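Local atomic coordinates of ferritin (Ulva pertusa, PDB entry 3VNX), a protein that probably stores iron as a 24-subunit ferritin shell, oxidising ferrous iron at its four-helix bundles and keeping the ferric mineral inside. Residues Y64-N69 with G74-F79; A177-Q182 with Y193-E198. One frame throughout, in Å; residues are numbered along the deposited sequence. Where two conformers were deposited one is given.

Contact 1: Y64-N69 with G74-F79; sequences YFARDN and GFAKFF
The ring of Phe-65 lies against the CB of Phe-75, which sits over one ring face at 3.9 Å from the Phe-65 centroid and 23° off the ring normal, a CH-pi contact. Tyr-64 occupies the opposite face with its CD2, so the phenyl group is sandwiched between its own chain neighbour and the facing helix. The Phe-75 ring itself is shifted along its plane, tilted by 26° from that of Phe-65, and the two rings share little area. Phe-79, one turn further along, meets the CD2/CE2 side of the ring obliquely, CE2 of Phe-65 reaching CE2 of Phe-79 at 3.5 Å with the planes again near parallel. The three phenylalanines thus form an aromatic cluster held by slipped rings and by one CH-pi contact. In Phe-65, CG stands anti to the carbonyl carbon (chi1 -66°), which turns the ring toward helix 73-99, where Phe-75 and Phe-79 meet it from the same side. Nearer the backbone the helices come close: the CA atoms of Phe-65 and Ala-76 are 4.9 Å apart, and the small Ala-76 CB lies 3.8 Å from the backbone N of Ala-66. An alanine in place of Phe-65 would take away the ring that packs on Phe-75 CB and Phe-79 and would probably leave a gap beside them, with Tyr-64 losing the face it covers. The contact packs the end of helix 38-66 against the start of helix 73-99, on either side of the short loop joining them. Phe-65, Phe-75 and Phe-79 also touch Ala-127, Ala-124 and Met-128 of helix 123-151, while Phe-75 reaches Leu-199 of helix 155-201, placing the cluster where these four helical segments converge.

Contact 2: A177-Q182 with Y193-E198; sequences AVYVSQ and YLLDQE
Gln-182 and Leu-195 face each other inside a helical hairpin at the end of the ferritin subunit, where helix 155-201 doubles back, the long fourth helix of the bundle being followed by the short C-terminal one. The two segments run nearly antiparallel, at 153°, with their axes 11.7 Å apart, so side chains rather than backbones bridge the space. Van der Waals packing centres on Leu-195: its CD1 lies 3.6 Å from CB of Gln-182, near the root of that side chain, and in the given one of its two conformers Leu-195 CD2 lies 3.7 Å from Gln-182 NE2, against the amide at the far end. Gln-182 can be met at both places because it is extended beyond CG (chi2 177°) and passes obliquely across the leucine. Leu-195 CD2 also approaches Tyr-179 CD1, more loosely, at 4.5 Å, one turn back on the longer helix. Two polar groups have their partners outside the two segments: Tyr-179 OH is hydrogen-bonded to Glu-175 OE2 on its own helix, and Glu-198 OE2 to Tyr-193 OH of a neighbouring subunit, a residue that also packs on Gln-182; the hairpin therefore takes part in joining subunits of the shell. Between the segments, the amide of Gln-182 and the carboxylate of Glu-198 are turned almost perpendicular, their planes 83° apart, and Gln-182 OE1 stays 4.0 Å from Glu-198 OE2.

Contact 1 comes first along the chain and closes before contact 2 opens; their centres lie 14 Å apart on the same side of the subunit's centre. Contact 1 joins helices 38-66 and 73-99, whereas contact 2 lies wholly within the chain of 155-201. They meet directly: Asp-196 OD1 accepts a probable hydrogen bond from Phe-75 N at 2.8 Å, at the start of helix 73-99, and the rings of Phe-78 and Tyr-179 meet at about 85°. The short C-terminal helix is thereby fastened to the bundle. Both contacts also touch a neighbouring subunit, so this end of the bundle participates in shell assembly.

Contact 1: Y64-N69 with G74-F79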
loop_
_atom_site.group_PDB
_atom_site.type_symbol
_atom_site.label_atom_id
_atom_site.label_comp_id
_atom_site.label_asym_id
_atom_site.label_seq_id
_atom_site.Cartn_x
_atom_site.Cartn_y
_atom_site.Cartn_z
ATOM N N TYR A 64 -45.272 25.380 -1.533
ATOM C CA TYR A 64 -46.476 24.935 -0.855
ATOM C C TYR A 64 -46.147 23.793 0.132
ATOM O O TYR A 64 -46.492 23.865 1.316
ATOM C CB TYR A 64 -47.597 24.560 -1.848
ATOM C CG TYR A 64 -48.807 24.020 -1.130
ATOM C CD1 TYR A 64 -49.756 24.884 -0.573
ATOM C CD2 TYR A 64 -48.982 22.644 -0.956
ATOM C CE1 TYR A 64 -50.852 24.397 0.113
ATOM C CE2 TYR A 64 -50.081 22.146 -0.266
ATOM C CZ TYR A 64 -51.012 23.026 0.266
ATOM O OH TYR A 64 -52.103 22.534 0.955
ATOM N N PHE A 65 -45.445 22.766 -0.344
ATOM C CA PHE A 65 -45.121 21.624 0.510
ATOM C C PHE A 65 -44.055 21.927 1.566
ATOM O O PHE A 65 -43.958 21.224 2.582
ATOM C CB PHE A 65 -44.763 20.396 -0.329
ATOM C CG PHE A 65 -45.919 19.871 -1.114
ATOM C CD1 PHE A 65 -46.881 19.071 -0.504
ATOM C CD2 PHE A 65 -46.086 20.220 -2.448
ATOM C CE1 PHE A 65 -47.981 18.594 -1.220
ATOM C CE2 PHE A 65 -47.170 19.755 -3.169
ATOM C CZ PHE A 65 -48.128 18.937 -2.551
ATOM N N ALA A 66 -43.292 22.995 1.346
ATOM C CA ALA A 66 -42.360 23.494 2.360
ATOM C C ALA A 66 -43.053 24.139 3.568
ATOM O O ALA A 66 -42.431 24.289 4.618
ATOM C CB ALA A 66 -41.366 24.480 1.744
ATOM N N ARG A 67 -44.321 24.529 3.436
ATOM C CA ARG A 67 -44.993 25.192 4.565
ATOM C C ARG A 67 -45.062 24.298 5.793
ATOM O O ARG A 67 -45.476 23.150 5.711
ATOM C CB ARG A 67 -46.403 25.626 4.202
ATOM C CG ARG A 67 -46.462 26.517 3.006
ATOM C CD ARG A 67 -47.890 26.785 2.665
ATOM N NE ARG A 67 -48.013 27.780 1.612
ATOM C CZ ARG A 67 -49.173 28.224 1.149
ATOM N NH1 ARG A 67 -50.313 27.763 1.652
ATOM N NH2 ARG A 67 -49.191 29.129 0.185
ATOM N N ASP A 68 -44.670 24.842 6.935
ATOM C CA ASP A 68 -44.580 24.057 8.158
ATOM C C ASP A 68 -45.838 23.243 8.469
ATOM O O ASP A 68 -45.753 22.159 9.035
ATOM C CB ASP A 68 -44.218 24.959 9.342
ATOM C CG ASP A 68 -45.326 25.933 9.697
ATOM O OD1 ASP A 68 -46.195 25.580 10.528
ATOM O OD2 ASP A 68 -45.317 27.055 9.155
ATOM N N ASN A 69 -47.007 23.760 8.114
ATOM C CA ASN A 69 -48.248 23.071 8.473
ATOM C C ASN A 69 -48.648 22.017 7.442
ATOM O O ASN A 69 -49.517 21.166 7.699
ATOM C CB ASN A 69 -49.376 24.073 8.672
ATOM C CG ASN A 69 -49.498 25.021 7.511
ATOM O OD1 ASN A 69 -48.560 25.758 7.201
ATOM N ND2 ASN A 69 -50.638 24.995 6.844
ATOM N N GLY A 74 -40.391 15.935 1.570
ATOM C CA GLY A 74 -40.085 15.069 0.440
ATOM C C GLY A 74 -40.752 15.563 -0.841
ATOM O O GLY A 74 -40.114 15.650 -1.893
ATOM N N PHE A 75 -42.039 15.889 -0.766
ATOM C CA PHE A 75 -42.742 16.444 -1.918
ATOM C C PHE A 75 -42.073 17.772 -2.288
ATOM O O PHE A 75 -41.875 18.089 -3.478
ATOM C CB PHE A 75 -44.239 16.652 -1.606
ATOM C CG PHE A 75 -45.071 15.384 -1.686
ATOM C CD1 PHE A 75 -45.851 15.118 -2.806
ATOM C CD2 PHE A 75 -45.076 14.467 -0.648
ATOM C CE1 PHE A 75 -46.603 13.973 -2.888
ATOM C CE2 PHE A 75 -45.826 13.315 -0.721
ATOM C CZ PHE A 75 -46.586 13.064 -1.843
ATOM N N ALA A 76 -41.700 18.540 -1.263
ATOM C CA ALA A 76 -41.049 19.819 -1.502
ATOM C C ALA A 76 -39.741 19.631 -2.281
ATOM O O ALA A 76 -39.455 20.364 -3.232
ATOM C CB ALA A 76 -40.813 20.576 -0.197
ATOM N N LYS A 77 -38.950 18.644 -1.883
ATOM C CA LYS A 77 -37.670 18.396 -2.538
ATOM C C LYS A 77 -37.922 17.978 -3.979
ATOM O O LYS A 77 -37.299 18.497 -4.933
ATOM C CB LYS A 77 -36.903 17.316 -1.778
ATOM C CG LYS A 77 -35.622 16.823 -2.425
ATOM C CD LYS A 77 -34.825 15.934 -1.437
ATOM C CE LYS A 77 -33.618 15.258 -2.102
ATOM N NZ LYS A 77 -34.008 14.329 -3.215
ATOM N N PHE A 78 -38.856 17.046 -4.127
ATOM C CA PHE A 78 -39.264 16.571 -5.441
ATOM C C PHE A 78 -39.603 17.726 -6.386
ATOM O O PHE A 78 -39.186 17.742 -7.547
ATOM C CB PHE A 78 -40.473 15.647 -5.318
ATOM C CG PHE A 78 -40.972 15.150 -6.634
ATOM C CD1 PHE A 78 -40.426 14.007 -7.210
ATOM C CD2 PHE A 78 -41.981 15.832 -7.313
ATOM C CE1 PHE A 78 -40.878 13.539 -8.430
ATOM C CE2 PHE A 78 -42.444 15.376 -8.528
ATOM C CZ PHE A 78 -41.892 14.219 -9.095
ATOM N N PHE A 79 -40.357 18.702 -5.893
ATOM C CA PHE A 79 -40.741 19.792 -6.769
ATOM C C PHE A 79 -39.620 20.783 -7.039
ATOM O O PHE A 79 -39.546 21.341 -8.132
ATOM C CB PHE A 79 -42.027 20.470 -6.300
ATOM C CG PHE A 79 -43.239 19.639 -6.546
ATOM C CD1 PHE A 79 -43.564 19.248 -7.839
ATOM C CD2 PHE A 79 -44.035 19.219 -5.495
ATOM C CE1 PHE A 79 -44.675 18.463 -8.090
ATOM C CE2 PHE A 79 -45.155 18.431 -5.733
ATOM C CZ PHE A 79 -45.478 18.057 -7.031
#

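Contact 2: A177-Q182 with Y193-E198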
loop_
_atom_site.group_PDB
_atom_site.type_symbol
_atom_site.label_atom_id
_atom_site.label_comp_id
_atom_site.label_asym_id
_atom_site.label_seq_id
_atom_site.Cartn_x
_atom_site.Cartn_y
_atom_site.Cartn_z
ATOM N N ALA A 177 -47.603 9.033 -13.760
ATOM C CA ALA A 177 -48.802 8.198 -13.697
ATOM C C ALA A 177 -48.714 7.272 -12.485
ATOM O O ALA A 177 -49.666 7.171 -11.697
ATOM C CB ALA A 177 -49.000 7.409 -14.995
ATOM N N VAL A 178 -47.555 6.631 -12.320
ATOM C CA VAL A 178 -47.319 5.719 -11.196
ATOM C C VAL A 178 -47.495 6.362 -9.810
ATOM O O VAL A 178 -48.162 5.787 -8.941
ATOM C CB VAL A 178 -45.936 5.076 -11.300
ATOM C CG1 VAL A 178 -45.633 4.232 -10.050
ATOM C CG2 VAL A 178 -45.867 4.242 -12.562
ATOM N N TYR A 179 -46.908 7.544 -9.608
ATOM C CA TYR A 179 -47.118 8.303 -8.366
ATOM C C TYR A 179 -48.588 8.500 -8.048
ATOM O O TYR A 179 -49.013 8.368 -6.891
ATOM C CB TYR A 179 -46.508 9.700 -8.458
ATOM C CG TYR A 179 -45.012 9.722 -8.556
ATOM C CD1 TYR A 179 -44.226 8.864 -7.783
ATOM C CD2 TYR A 179 -44.380 10.621 -9.405
ATOM C CE1 TYR A 179 -42.848 8.890 -7.878
ATOM C CE2 TYR A 179 -43.005 10.663 -9.501
ATOM C CZ TYR A 179 -42.244 9.798 -8.739
ATOM O OH TYR A 179 -40.875 9.861 -8.852
ATOM N N VAL A 180 -49.343 8.883 -9.078
ATOM C CA VAL A 180 -50.778 9.093 -8.933
ATOM C C VAL A 180 -51.448 7.788 -8.520
ATOM O O VAL A 180 -52.230 7.747 -7.564
ATOM C CB VAL A 180 -51.412 9.639 -10.237
ATOM C CG1 VAL A 180 -52.921 9.548 -10.177
ATOM C CG2 VAL A 180 -50.973 11.081 -10.481
ATOM N N SER A 181 -51.115 6.719 -9.236
ATOM C CA SER A 181 -51.639 5.404 -8.916
ATOM C C SER A 181 -51.319 5.044 -7.457
ATOM O O SER A 181 -52.173 4.505 -6.738
ATOM C CB SER A 181 -51.062 4.366 -9.877
ATOM O OG SER A 181 -51.308 3.057 -9.409
ATOM N N GLN A 182 -50.098 5.345 -7.016
ATOM C CA GLN A 182 -49.699 5.013 -5.654
ATOM C C GLN A 182 -50.486 5.803 -4.596
ATOM O O GLN A 182 -50.956 5.239 -3.594
ATOM C CB GLN A 182 -48.200 5.239 -5.473
ATOM C CG GLN A 182 -47.354 4.186 -6.150
ATOM C CD GLN A 182 -45.869 4.467 -6.025
ATOM O OE1 GLN A 182 -45.070 3.548 -5.846
ATOM N NE2 GLN A 182 -45.491 5.744 -6.113
ATOM N N TYR A 193 -47.555 10.105 4.039
ATOM C CA TYR A 193 -46.302 10.235 4.770
ATOM C C TYR A 193 -45.227 9.301 4.206
ATOM O O TYR A 193 -44.061 9.689 4.084
ATOM C CB TYR A 193 -46.525 9.987 6.263
ATOM C CG TYR A 193 -45.267 9.797 7.085
ATOM C CD1 TYR A 193 -44.746 8.526 7.301
ATOM C CD2 TYR A 193 -44.611 10.885 7.662
ATOM C CE1 TYR A 193 -43.606 8.335 8.061
ATOM C CE2 TYR A 193 -43.459 10.707 8.427
ATOM C CZ TYR A 193 -42.964 9.423 8.621
ATOM O OH TYR A 193 -41.833 9.205 9.375
ATOM N N LEU A 194 -45.629 8.078 3.864
ATOM C CA LEU A 194 -44.722 7.082 3.306
ATOM C C LEU A 194 -44.209 7.518 1.953
ATOM O O LEU A 194 -43.006 7.448 1.690
ATOM C CB LEU A 194 -45.409 5.724 3.178
ATOM C CG LEU A 194 -45.646 5.011 4.511
ATOM C CD1 LEU A 194 -46.343 3.695 4.291
ATOM C CD2 LEU A 194 -44.335 4.801 5.296
ATOM N N LEU A 195 -45.119 7.977 1.097
ATOM C CA LEU A 195 -44.745 8.431 -0.235
ATOM C C LEU A 195 -43.890 9.694 -0.174
ATOM O O LEU A 195 -42.985 9.877 -0.981
ATOM C CB LEU A 195 -45.985 8.649 -1.101
ATOM C CG LEU A 195 -46.011 7.698 -2.298
ATOM C CD1 LEU A 195 -47.437 7.371 -2.710
ATOM C CD2 LEU A 195 -45.218 8.276 -3.457
ATOM N N ASP A 196 -44.180 10.561 0.790
ATOM C CA ASP A 196 -43.339 11.725 1.006
ATOM C C ASP A 196 -41.919 11.280 1.375
ATOM O O ASP A 196 -40.940 11.893 0.959
ATOM C CB ASP A 196 -43.896 12.633 2.098
ATOM C CG ASP A 196 -42.963 13.806 2.402
ATOM O OD1 ASP A 196 -42.992 14.797 1.643
ATOM O OD2 ASP A 196 -42.187 13.737 3.382
ATOM N N GLN A 197 -41.804 10.207 2.150
ATOM C CA GLN A 197 -40.478 9.681 2.488
ATOM C C GLN A 197 -39.754 9.170 1.251
ATOM O O GLN A 197 -38.568 9.409 1.082
ATOM C CB GLN A 197 -40.567 8.563 3.522
ATOM C CG GLN A 197 -41.248 8.979 4.797
ATOM C CD GLN A 197 -40.388 8.730 6.008
ATOM O OE1 GLN A 197 -39.942 9.673 6.671
ATOM N NE2 GLN A 197 -40.143 7.454 6.309
ATOM N N GLU A 198 -40.482 8.459 0.401
ATOM C CA GLU A 198 -39.933 7.919 -0.835
ATOM C C GLU A 198 -39.473 9.065 -1.760
ATOM O O GLU A 198 -38.342 9.078 -2.255
ATOM C CB GLU A 198 -40.995 7.044 -1.527
ATOM C CG GLU A 198 -40.443 5.988 -2.496
ATOM C CD GLU A 198 -41.481 5.490 -3.518
ATOM O OE1 GLU A 198 -41.211 5.605 -4.736
ATOM O OE2 GLU A 198 -42.560 4.985 -3.117
#